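Local atomic coordinates of ABC transporter ATP-binding protein (Leptospira interrogans serovar Copenhageni, PDB entry 4HZI), a protein that probably binds and hydrolyses ATP as the ATPase subunit of an orphan ABC transporter, and is involved in manganese utilization and tolerance. Residues A[90-94]-A[95-99]; A[217-220]-A[221-225]; A[260-264]-A[265-269]. One frame throughout, in Å; residues are numbered along the deposited sequence.

Contact 1: A[90-94]-A[95-99]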
ATOM      1  N   THR A  90     -20.470   8.266  23.642  1.00 33.73           N
ATOM      2  CA  THR A  90     -21.311   9.217  22.980  1.00 33.90           C
ATOM      3  C   THR A  90     -20.583   9.804  21.772  1.00 29.69           C
ATOM      4  O   THR A  90     -19.401  10.124  21.884  1.00 30.27           O
ATOM      5  CB  THR A  90     -21.671  10.369  23.933  1.00 42.76           C
ATOM      6  OG1 THR A  90     -22.333   9.837  25.091  1.00 45.99           O
ATOM      7  CG2 THR A  90     -22.595  11.354  23.260  1.00 49.10           C
ATOM      8  N   ILE A  91     -21.296   9.918  20.656  1.00 31.46           N
ATOM      9  CA  ILE A  91     -20.742  10.513  19.422  1.00 29.55           C
ATOM     10  C   ILE A  91     -21.749  11.541  18.952  1.00 33.11           C
ATOM     11  O   ILE A  91     -22.981  11.315  19.016  1.00 29.39           O
ATOM     12  CB  ILE A  91     -20.372   9.436  18.389  1.00 27.58           C
ATOM     13  CG1 ILE A  91     -19.967  10.103  17.056  1.00 25.08           C
ATOM     14  CG2 ILE A  91     -21.509   8.437  18.196  1.00 29.53           C
ATOM     15  CD1 ILE A  91     -19.297   9.159  16.100  1.00 27.59           C
ATOM     16  N   ARG A  92     -21.244  12.717  18.550  1.00 27.47           N
ATOM     17  CA  ARG A  92     -22.103  13.806  18.160  1.00 26.41           C
ATOM     18  C   ARG A  92     -21.580  14.449  16.888  1.00 27.09           C
ATOM     19  O   ARG A  92     -20.356  14.530  16.678  1.00 26.67           O
ATOM     20  CB  ARG A  92     -22.109  14.896  19.226  1.00 29.98           C
ATOM     21  CG  ARG A  92     -22.683  14.531  20.568  1.00 35.70           C
ATOM     22  CD  ARG A  92     -22.445  15.666  21.557  1.00 38.88           C
ATOM     23  NE  ARG A  92     -22.659  15.205  22.919  1.00 48.75           N
ATOM     24  CZ  ARG A  92     -23.813  15.257  23.577  1.00 57.89           C
ATOM     25  NH1 ARG A  92     -24.911  15.775  23.017  1.00 65.66           N
ATOM     26  NH2 ARG A  92     -23.866  14.792  24.824  1.00 56.76           N
ATOM     27  N   LEU A  93     -22.521  14.884  16.072  1.00 29.04           N
ATOM     28  CA  LEU A  93     -22.287  15.802  14.987  1.00 28.84           C
ATOM     29  C   LEU A  93     -22.849  17.131  15.450  1.00 32.75           C
ATOM     30  O   LEU A  93     -24.049  17.268  15.765  1.00 31.51           O
ATOM     31  CB  LEU A  93     -22.932  15.255  13.699  1.00 30.91           C
ATOM     32  CG  LEU A  93     -22.751  16.101  12.442  1.00 36.69           C
ATOM     33  CD1 LEU A  93     -21.266  16.188  12.081  1.00 38.22           C
ATOM     34  CD2 LEU A  93     -23.572  15.500  11.315  1.00 37.43           C
ATOM     35  N   PHE A  94     -21.967  18.115  15.557  1.00 31.53           N
ATOM     36  CA  PHE A  94     -22.299  19.385  16.225  1.00 38.11           C
ATOM     37  C   PHE A  94     -22.923  19.057  17.583  1.00 35.55           C
ATOM     38  O   PHE A  94     -22.360  18.273  18.344  1.00 37.36           O
ATOM     39  CB  PHE A  94     -23.167  20.288  15.306  1.00 38.27           C
ATOM     40  CG  PHE A  94     -22.452  20.749  14.040  1.00 38.59           C
ATOM     41  CD1 PHE A  94     -21.403  21.666  14.102  1.00 45.01           C
ATOM     42  CD2 PHE A  94     -22.833  20.266  12.792  1.00 42.95           C
ATOM     43  CE1 PHE A  94     -20.749  22.070  12.944  1.00 40.16           C
ATOM     44  CE2 PHE A  94     -22.183  20.666  11.636  1.00 45.08           C
ATOM     45  CZ  PHE A  94     -21.139  21.569  11.714  1.00 36.97           C
ATOM     46  N   GLN A  95     -24.084  19.588  17.905  1.00 38.27           N
ATOM     47  CA  GLN A  95     -24.633  19.307  19.230  1.00 45.20           C
ATOM     48  C   GLN A  95     -25.548  18.072  19.293  1.00 42.85           C
ATOM     49  O   GLN A  95     -26.060  17.749  20.353  1.00 45.12           O
ATOM     50  CB  GLN A  95     -25.373  20.520  19.785  1.00 51.08           C
ATOM     51  CG  GLN A  95     -24.445  21.653  20.187  1.00 66.18           C
ATOM     52  CD  GLN A  95     -25.111  22.657  21.110  1.00 76.10           C
ATOM     53  OE1 GLN A  95     -25.689  22.286  22.140  1.00 84.98           O
ATOM     54  NE2 GLN A  95     -25.026  23.939  20.756  1.00 81.03           N
ATOM     55  N   GLU A  96     -25.752  17.383  18.180  1.00 41.68           N
ATOM     56  CA  GLU A  96     -26.710  16.271  18.161  1.00 36.77           C
ATOM     57  C   GLU A  96     -25.999  14.934  18.284  1.00 36.60           C
ATOM     58  O   GLU A  96     -25.127  14.628  17.489  1.00 30.17           O
ATOM     59  CB  GLU A  96     -27.494  16.269  16.856  1.00 43.55           C
ATOM     60  CG  GLU A  96     -28.457  17.412  16.666  1.00 49.53           C
ATOM     61  CD  GLU A  96     -29.173  17.307  15.340  1.00 54.42           C
ATOM     62  OE1 GLU A  96     -28.512  17.451  14.286  1.00 51.21           O
ATOM     63  OE2 GLU A  96     -30.399  17.060  15.346  1.00 60.05           O
ATOM     64  N   THR A  97     -26.410  14.122  19.241  1.00 34.17           N
ATOM     65  CA  THR A  97     -25.962  12.746  19.303  1.00 29.59           C
ATOM     66  C   THR A  97     -26.504  11.991  18.098  1.00 27.77           C
ATOM     67  O   THR A  97     -27.512  12.377  17.488  1.00 29.50           O
ATOM     68  CB  THR A  97     -26.414  12.006  20.587  1.00 35.60           C
ATOM     69  OG1 THR A  97     -27.833  11.843  20.553  1.00 35.81           O
ATOM     70  CG2 THR A  97     -26.006  12.773  21.830  1.00 36.58           C
ATOM     71  N   TYR A  98     -25.830  10.910  17.772  1.00 28.16           N
ATOM     72  CA  TYR A  98     -26.209  10.086  16.657  1.00 30.83           C
ATOM     73  C   TYR A  98     -27.598   9.467  16.868  1.00 29.24           C
ATOM     74  O   TYR A  98     -28.337   9.281  15.914  1.00 38.14           O
ATOM     75  CB  TYR A  98     -25.157   9.036  16.403  1.00 31.09           C
ATOM     76  CG  TYR A  98     -24.023   9.475  15.503  1.00 27.61           C
ATOM     77  CD1 TYR A  98     -23.581  10.811  15.467  1.00 29.43           C
ATOM     78  CD2 TYR A  98     -23.384   8.570  14.708  1.00 27.08           C
ATOM     79  CE1 TYR A  98     -22.544  11.193  14.652  1.00 28.89           C
ATOM     80  CE2 TYR A  98     -22.333   8.936  13.906  1.00 26.97           C
ATOM     81  CZ  TYR A  98     -21.931  10.278  13.877  1.00 27.69           C
ATOM     82  OH  TYR A  98     -20.903  10.663  13.082  1.00 29.44           O
ATOM     83  N   GLY A  99     -27.967   9.267  18.115  1.00 31.87           N
ATOM     84  CA  GLY A  99     -29.318   8.828  18.438  1.00 36.80           C
ATOM     85  C   GLY A  99     -30.381   9.831  18.009  1.00 40.06           C
ATOM     86  O   GLY A  99     -31.536   9.461  17.835  1.00 36.50           O
TER
HETATM   87  O   HOH W   1     -26.047  18.097  14.081  1.00 38.98           O

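Contact 2: A[217-220]-A[221-225]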
ATOM      1  N   LYS A 217      -4.032  19.758  -1.955  1.00 28.29           N
ATOM      2  CA  LYS A 217      -3.486  20.977  -1.449  1.00 34.51           C
ATOM      3  C   LYS A 217      -4.054  22.185  -2.169  1.00 35.39           C
ATOM      4  O   LYS A 217      -4.243  23.230  -1.563  1.00 33.65           O
ATOM      5  CB  LYS A 217      -1.982  20.982  -1.575  1.00 38.49           C
ATOM      6  CG  LYS A 217      -1.267  20.101  -0.581  1.00 50.21           C
ATOM      7  CD  LYS A 217       0.237  20.196  -0.808  1.00 56.34           C
ATOM      8  CE  LYS A 217       0.940  20.646   0.450  1.00 66.59           C
ATOM      9  NZ  LYS A 217       2.422  20.597   0.344  1.00 75.39           N
ATOM     10  N   GLU A 218      -4.338  22.016  -3.446  1.00 31.32           N
ATOM     11  CA  GLU A 218      -4.851  23.077  -4.272  1.00 37.22           C
ATOM     12  C   GLU A 218      -6.286  23.364  -3.886  1.00 34.73           C
ATOM     13  O   GLU A 218      -6.700  24.514  -3.739  1.00 35.47           O
ATOM     14  CB  GLU A 218      -4.720  22.666  -5.740  1.00 42.65           C
ATOM     15  CG  GLU A 218      -5.087  23.755  -6.724  1.00 56.93           C
ATOM     16  CD  GLU A 218      -4.108  23.842  -7.888  1.00 70.92           C
ATOM     17  OE1 GLU A 218      -3.569  22.785  -8.315  1.00 77.23           O
ATOM     18  OE2 GLU A 218      -3.877  24.977  -8.365  1.00 77.29           O
ATOM     19  N   TYR A 219      -7.037  22.304  -3.651  1.00 32.43           N
ATOM     20  CA  TYR A 219      -8.389  22.425  -3.187  1.00 31.93           C
ATOM     21  C   TYR A 219      -8.413  23.192  -1.847  1.00 32.52           C
ATOM     22  O   TYR A 219      -9.238  24.115  -1.656  1.00 32.92           O
ATOM     23  CB  TYR A 219      -9.051  21.029  -3.093  1.00 30.07           C
ATOM     24  CG  TYR A 219     -10.503  21.121  -2.709  1.00 30.50           C
ATOM     25  CD1 TYR A 219     -11.478  21.240  -3.677  1.00 33.39           C
ATOM     26  CD2 TYR A 219     -10.896  21.141  -1.374  1.00 33.00           C
ATOM     27  CE1 TYR A 219     -12.809  21.394  -3.335  1.00 37.17           C
ATOM     28  CE2 TYR A 219     -12.232  21.257  -1.009  1.00 36.15           C
ATOM     29  CZ  TYR A 219     -13.191  21.405  -2.001  1.00 39.89           C
ATOM     30  OH  TYR A 219     -14.520  21.505  -1.669  1.00 40.59           O
ATOM     31  N   HIS A 220      -7.544  22.790  -0.925  1.00 30.43           N
ATOM     32  CA  HIS A 220      -7.460  23.383   0.388  1.00 32.66           C
ATOM     33  C   HIS A 220      -7.085  24.864   0.322  1.00 33.26           C
ATOM     34  O   HIS A 220      -7.553  25.652   1.135  1.00 31.75           O
ATOM     35  CB  HIS A 220      -6.430  22.648   1.212  1.00 28.68           C
ATOM     36  CG  HIS A 220      -6.179  23.234   2.563  1.00 28.62           C
ATOM     37  ND1 HIS A 220      -5.106  24.053   2.827  1.00 29.72           N
ATOM     38  CD2 HIS A 220      -6.867  23.136   3.720  1.00 28.99           C
ATOM     39  CE1 HIS A 220      -5.147  24.439   4.085  1.00 31.11           C
ATOM     40  NE2 HIS A 220      -6.216  23.899   4.646  1.00 30.86           N
ATOM     41  N   SER A 221      -6.203  25.215  -0.614  1.00 33.55           N
ATOM     42  CA  SER A 221      -5.777  26.613  -0.792  1.00 32.92           C
ATOM     43  C   SER A 221      -6.952  27.536  -1.198  1.00 36.68           C
ATOM     44  O   SER A 221      -6.921  28.729  -0.931  1.00 38.35           O
ATOM     45  CB  SER A 221      -4.627  26.691  -1.815  1.00 36.12           C
ATOM     46  OG  SER A 221      -5.145  26.664  -3.147  1.00 39.38           O
ATOM     47  N   LYS A 222      -7.981  26.983  -1.825  1.00 34.42           N
ATOM     48  CA  LYS A 222      -9.085  27.764  -2.368  1.00 37.87           C
ATOM     49  C   LYS A 222     -10.264  27.908  -1.412  1.00 45.55           C
ATOM     50  O   LYS A 222     -10.979  28.932  -1.440  1.00 34.70           O
ATOM     51  CB  LYS A 222      -9.591  27.113  -3.641  1.00 38.89           C
ATOM     52  CG  LYS A 222      -8.611  27.244  -4.790  1.00 46.62           C
ATOM     53  CD  LYS A 222      -9.065  26.391  -5.958  1.00 58.54           C
ATOM     54  CE  LYS A 222      -8.004  26.314  -7.048  1.00 67.16           C
ATOM     55  NZ  LYS A 222      -8.501  25.491  -8.196  1.00 76.31           N
ATOM     56  N   LYS A 223     -10.447  26.900  -0.551  1.00 41.28           N
ATOM     57  CA  LYS A 223     -11.697  26.719   0.166  1.00 43.92           C
ATOM     58  C   LYS A 223     -11.456  26.138   1.565  1.00 46.24           C
ATOM     59  O   LYS A 223     -10.696  25.179   1.698  1.00 37.47           O
ATOM     60  CB  LYS A 223     -12.558  25.722  -0.629  1.00 45.76           C
ATOM     61  CG  LYS A 223     -13.967  26.225  -0.877  1.00 58.22           C
ATOM     62  CD  LYS A 223     -15.062  25.204  -0.614  1.00 60.18           C
ATOM     63  CE  LYS A 223     -16.324  25.929  -0.154  1.00 66.66           C
ATOM     64  NZ  LYS A 223     -17.439  25.014   0.209  1.00 71.15           N
ATOM     65  N   LYS A 224     -12.066  26.721   2.599  1.00 38.03           N
ATOM     66  CA  LYS A 224     -12.054  26.101   3.927  1.00 37.67           C
ATOM     67  C   LYS A 224     -12.979  24.856   3.940  1.00 35.02           C
ATOM     68  O   LYS A 224     -14.062  24.865   3.327  1.00 33.71           O
ATOM     69  CB  LYS A 224     -12.464  27.099   5.010  1.00 41.03           C
ATOM     70  CG  LYS A 224     -11.349  28.060   5.405  1.00 40.94           C
ATOM     71  CD  LYS A 224     -11.811  29.019   6.490  1.00 48.37           C
ATOM     72  CE  LYS A 224     -10.778  30.093   6.776  1.00 56.95           C
ATOM     73  NZ  LYS A 224      -9.379  29.578   6.927  1.00 55.20           N
ATOM     74  N   PHE A 225     -12.527  23.780   4.609  1.00 34.11           N
ATOM     75  CA  PHE A 225     -13.340  22.552   4.788  1.00 28.55           C
ATOM     76  C   PHE A 225     -12.852  21.756   6.014  1.00 22.45           C
ATOM     77  O   PHE A 225     -11.923  22.194   6.698  1.00 26.38           O
ATOM     78  CB  PHE A 225     -13.393  21.677   3.516  1.00 28.32           C
ATOM     79  CG  PHE A 225     -12.096  20.965   3.147  1.00 26.84           C
ATOM     80  CD1 PHE A 225     -10.983  21.647   2.693  1.00 29.95           C
ATOM     81  CD2 PHE A 225     -12.008  19.569   3.207  1.00 27.30           C
ATOM     82  CE1 PHE A 225      -9.844  20.975   2.296  1.00 29.61           C
ATOM     83  CE2 PHE A 225     -10.858  18.894   2.840  1.00 26.42           C
ATOM     84  CZ  PHE A 225      -9.750  19.584   2.416  1.00 26.06           C
TER

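Contact 3: A[260-264]-A[265-269]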
ATOM      1  N   GLU A 260       2.780  17.397  18.487  1.00 28.68           N
ATOM      2  CA  GLU A 260       2.789  16.732  19.791  1.00 27.44           C
ATOM      3  C   GLU A 260       2.610  15.253  19.576  1.00 29.48           C
ATOM      4  O   GLU A 260       3.307  14.437  20.191  1.00 29.35           O
ATOM      5  CB  GLU A 260       1.610  17.305  20.609  1.00 28.54           C
ATOM      6  CG  GLU A 260       1.471  16.844  22.057  1.00 32.33           C
ATOM      7  CD  GLU A 260       0.276  17.480  22.722  1.00 31.99           C
ATOM      8  OE1 GLU A 260       0.406  18.629  23.202  1.00 28.42           O
ATOM      9  OE2 GLU A 260      -0.847  16.856  22.770  1.00 26.01           O
ATOM     10  N   CYS A 261       1.679  14.859  18.684  1.00 26.59           N
ATOM     11  CA  CYS A 261       1.501  13.417  18.448  1.00 25.29           C
ATOM     12  C   CYS A 261       2.668  12.767  17.754  1.00 23.87           C
ATOM     13  O   CYS A 261       2.954  11.604  17.994  1.00 27.93           O
ATOM     14  CB  CYS A 261       0.292  13.136  17.579  1.00 26.18           C
ATOM     15  SG  CYS A 261      -1.221  13.575  18.324  1.00 32.05           S
ATOM     16  N   PHE A 262       3.319  13.503  16.847  1.00 26.27           N
ATOM     17  CA  PHE A 262       4.336  12.911  15.999  1.00 26.99           C
ATOM     18  C   PHE A 262       5.739  13.119  16.528  1.00 30.14           C
ATOM     19  O   PHE A 262       6.671  13.204  15.746  1.00 30.34           O
ATOM     20  CB  PHE A 262       4.240  13.422  14.571  1.00 28.61           C
ATOM     21  CG  PHE A 262       3.109  12.807  13.752  1.00 26.23           C
ATOM     22  CD1 PHE A 262       2.061  12.151  14.342  1.00 30.77           C
ATOM     23  CD2 PHE A 262       3.147  12.885  12.381  1.00 29.50           C
ATOM     24  CE1 PHE A 262       1.020  11.625  13.575  1.00 29.22           C
ATOM     25  CE2 PHE A 262       2.121  12.363  11.600  1.00 31.92           C
ATOM     26  CZ  PHE A 262       1.050  11.736  12.200  1.00 28.73           C
ATOM     27  N   THR A 263       5.898  13.125  17.845  1.00 34.56           N
ATOM     28  CA  THR A 263       7.242  13.059  18.440  1.00 35.41           C
ATOM     29  C   THR A 263       7.766  11.631  18.343  1.00 29.61           C
ATOM     30  O   THR A 263       6.986  10.683  18.231  1.00 29.07           O
ATOM     31  CB  THR A 263       7.218  13.401  19.936  1.00 34.34           C
ATOM     32  OG1 THR A 263       6.371  12.480  20.609  1.00 30.08           O
ATOM     33  CG2 THR A 263       6.756  14.826  20.173  1.00 35.07           C
ATOM     34  N   GLU A 264       9.088  11.479  18.324  1.00 34.61           N
ATOM     35  CA  GLU A 264       9.693  10.162  18.376  1.00 33.88           C
ATOM     36  C   GLU A 264       9.129   9.311  19.491  1.00 32.78           C
ATOM     37  O   GLU A 264       8.823   8.126  19.305  1.00 34.66           O
ATOM     38  CB  GLU A 264      11.224  10.299  18.425  1.00 38.82           C
ATOM     39  CG  GLU A 264      11.945   9.012  18.780  1.00 43.43           C
ATOM     40  CD  GLU A 264      13.473   9.144  18.750  1.00 46.22           C
ATOM     41  OE1 GLU A 264      13.990  10.257  18.524  1.00 46.20           O
ATOM     42  OE2 GLU A 264      14.152   8.107  18.944  1.00 50.51           O
ATOM     43  N   LYS A 265       8.923   9.883  20.682  1.00 33.53           N
ATOM     44  CA  LYS A 265       8.376   9.081  21.766  1.00 32.10           C
ATOM     45  C   LYS A 265       6.967   8.500  21.538  1.00 27.00           C
ATOM     46  O   LYS A 265       6.715   7.320  21.800  1.00 32.32           O
ATOM     47  CB  LYS A 265       8.337   9.879  23.084  1.00 44.60           C
ATOM     48  CG  LYS A 265       8.152   8.974  24.292  1.00 52.96           C
ATOM     49  CD  LYS A 265       6.981   9.388  25.177  1.00 73.29           C
ATOM     50  CE  LYS A 265       6.568   8.266  26.132  1.00 79.58           C
ATOM     51  NZ  LYS A 265       5.123   8.339  26.502  1.00 79.26           N
ATOM     52  N   ASN A 266       6.054   9.360  21.094  1.00 28.08           N
ATOM     53  CA  ASN A 266       4.659   8.966  20.830  1.00 24.66           C
ATOM     54  C   ASN A 266       4.576   7.971  19.631  1.00 22.60           C
ATOM     55  O   ASN A 266       3.848   6.995  19.727  1.00 27.32           O
ATOM     56  CB  ASN A 266       3.786  10.173  20.591  1.00 24.45           C
ATOM     57  CG  ASN A 266       3.380  10.888  21.911  1.00 32.70           C
ATOM     58  OD1 ASN A 266       3.238  10.247  22.941  1.00 37.27           O
ATOM     59  ND2 ASN A 266       3.237  12.177  21.868  1.00 32.14           N
ATOM     60  N   LEU A 267       5.370   8.216  18.580  1.00 24.87           N
ATOM     61  CA  LEU A 267       5.424   7.264  17.466  1.00 26.65           C
ATOM     62  C   LEU A 267       6.103   5.935  17.833  1.00 26.57           C
ATOM     63  O   LEU A 267       5.669   4.863  17.383  1.00 28.84           O
ATOM     64  CB  LEU A 267       6.066   7.898  16.235  1.00 25.91           C
ATOM     65  CG  LEU A 267       5.256   9.032  15.640  1.00 25.05           C
ATOM     66  CD1 LEU A 267       5.890   9.538  14.367  1.00 29.43           C
ATOM     67  CD2 LEU A 267       3.805   8.649  15.373  1.00 29.08           C
ATOM     68  N   GLU A 268       7.151   5.975  18.662  1.00 30.28           N
ATOM     69  CA  GLU A 268       7.753   4.712  19.144  1.00 32.47           C
ATOM     70  C   GLU A 268       6.756   3.946  20.012  1.00 32.76           C
ATOM     71  O   GLU A 268       6.720   2.735  20.008  1.00 34.05           O
ATOM     72  CB  GLU A 268       9.093   4.960  19.881  1.00 35.54           C
ATOM     73  CG  GLU A 268      10.199   5.501  18.965  1.00 38.61           C
ATOM     74  CD  GLU A 268      11.521   5.825  19.644  1.00 46.13           C
ATOM     75  OE1 GLU A 268      11.552   5.948  20.894  1.00 46.10           O
ATOM     76  OE2 GLU A 268      12.529   6.010  18.913  1.00 40.87           O
ATOM     77  N   ASP A 269       5.884   4.659  20.722  1.00 33.35           N
ATOM     78  CA  ASP A 269       4.856   4.012  21.491  1.00 30.63           C
ATOM     79  C   ASP A 269       3.832   3.389  20.544  1.00 30.33           C
ATOM     80  O   ASP A 269       3.376   2.275  20.751  1.00 34.74           O
ATOM     81  CB  ASP A 269       4.172   4.996  22.440  1.00 38.56           C
ATOM     82  CG  ASP A 269       3.180   4.330  23.372  1.00 47.57           C
ATOM     83  OD1 ASP A 269       3.192   3.093  23.463  1.00 52.32           O
ATOM     84  OD2 ASP A 269       2.377   5.044  24.019  1.00 60.76           O
TER

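Contact 1: A[90-94]-A[95-99]
Ile91 lies over one face of the Tyr98 ring, and this CH-pi contact is the apolar centre of a tight beta hairpin. CG1 of Ile91 stands 3.8 Å from the centroid of the Tyr98 ring and only 18° off the ring normal, displaced toward the rim. CD1 of Ile91 continues over the same face as far as Tyr98 CZ, at 3.6 Å, while the CG2 branch lies near the CG end of the ring. With CG1 anti to the backbone N (chi1 173°) and the chain extended beyond it, the isoleucine passes obliquely over the face of the phenol. The Tyr98 edge is turned toward the backbone of Leu93, whose N lies near the ring plane.

Arg92 and Thr97, a non-hydrogen-bonded antiparallel pair, meet on the face opposite Leu93 and Glu96. Methyl CG2 of Thr97 sits over one face of the Arg92 guanidinium, 3.4 Å from NH1, and Gln95 O lies at the edge of that group. The backbone supplies the frame: Leu93 N donates to Glu96 O (3.0 Å), Glu96 N returns a bond to Leu93 O, and Tyr98 N donates to Ile91 O (3.1 Å). Residues 93 to 96 form a type II' turn, consistent with the positive phi of Phe94 (50°). A water donates to both Leu93 O (2.7 Å) and Glu96 OE1, tying the glutamate to the turn.

Tyr98 OH is hydrogen-bonded to Ile80 O, and Thr97 OG1 to Glu100. The hairpin closes one edge of the antiparallel sheet: strand 90-93 pairs with strand 36-42, strand 96-97 is outermost within the chain, and Leu93 and Tyr98 both pack on Leu106 of helix 103-108.

Contact 2: A[217-220]-A[221-225]
Tyr219 and Phe225 form a T-shaped aromatic pair where helix 206-222 ends and the chain turns toward strand 227-231, within a beta-alpha-beta unit that starts at strand 194-198. The edge of Tyr219 points at the face of Phe225, with centroids 5.3 Å apart and planes at 83°. Both CD2 and CE2 of Tyr219 approach that face, CD2 reaching Phe225 CE1 at 3.8 Å. The same CE1 also lies near the plane of the His220 imidazole, 3.9 Å from His220 CD2, and the two side chains cross at about a right angle. A chi1 of 70° folds the Phe225 ring back over its own backbone toward the helix. The packed side extends beyond the segments: His62 meets Phe225 edge-to-face, Phe184 meets Tyr219 likewise, and Phe240 stacks on His220.

The lysine-rich side is looser and more exposed. Lys223 runs alongside Tyr219, pointing the same way, but between the side chains the nearest approach is Lys223 CD to Tyr219 OH, 3.9 Å. The aliphatic part of Lys222 passes across Glu218, CE lying 3.9 Å from Glu218 CG; the ammonium is hydrogen-bonded to Asp160 O.

Helical bonding frays here. Ser221 N still donates to Lys217 O, whereas the bond from Lys222 N to Glu218 O is weak, and Lys222 N makes a shorter one to Tyr219 O (3.1 Å). Glu218 O has a further donor in the serine hydroxyl: Ser221 OG, at chi1 82°, turns back along the helix and gives its hydrogen to Glu218 O at 2.7 Å.

Contact 3: A[260-264]-A[265-269]
Helix 258-261 gives way at Phe262, the first residue to leave helical backbone angles, and after Thr263 (psi 154°) the chain enters helix 264-271. Two backbone bonds establish the new helix: Leu267 N donates to Thr263 O at 3.0 Å, and Glu268 N to Glu264 O at 2.8 Å.

Thr263 is the N-cap. Its OG1 (chi1 60°) accepts from Asn266 N at 3.2 Å. The Asn266 side chain turns back to the preceding helix, where ND2 donates to Glu260 O at 2.8 Å, with that oxygen in the amide plane. Leu267 CD2 reaches Phe262 CD1 at 4.0 Å, obliquely to the ring.

Glu264 OE2 and Glu268 OE2 lie 2.7 Å apart, carboxylate planes at 84°, a spacing consistent with a shared proton. Glu264 OE2 also forms a salt bridge with Lys289, and Glu268 OE2 accepts from Leu275 N. Phe262 meets Trp284 edge-to-face, and Leu267 packs on strand 275-280. The arrangement is a short helix-turn junction whose second helix begins at a threonine N-cap, between strand 251-255 and strand 275-280.

Overall arrangement
From the N terminus, the three contacts follow in series; none nests in or crosses another, and each lies within one continuous stretch: a hairpin turn, a helix end and a helix junction. Contact 1 closes the hairpin at the edge of the antiparallel sheet. Contact 2 turns the end of helix 206-222 toward strand 227-231 of the mixed sheet, and contact 3 joins two short helices between strand 251-255 of that sheet and the two-stranded sheet 275-280 with 283-288. Their centres are about 27 Å (1 and 2), 30 Å (1 and 3) and 28 Å (2 and 3) apart, so they lie in separate regions of one ABC ATPase fold.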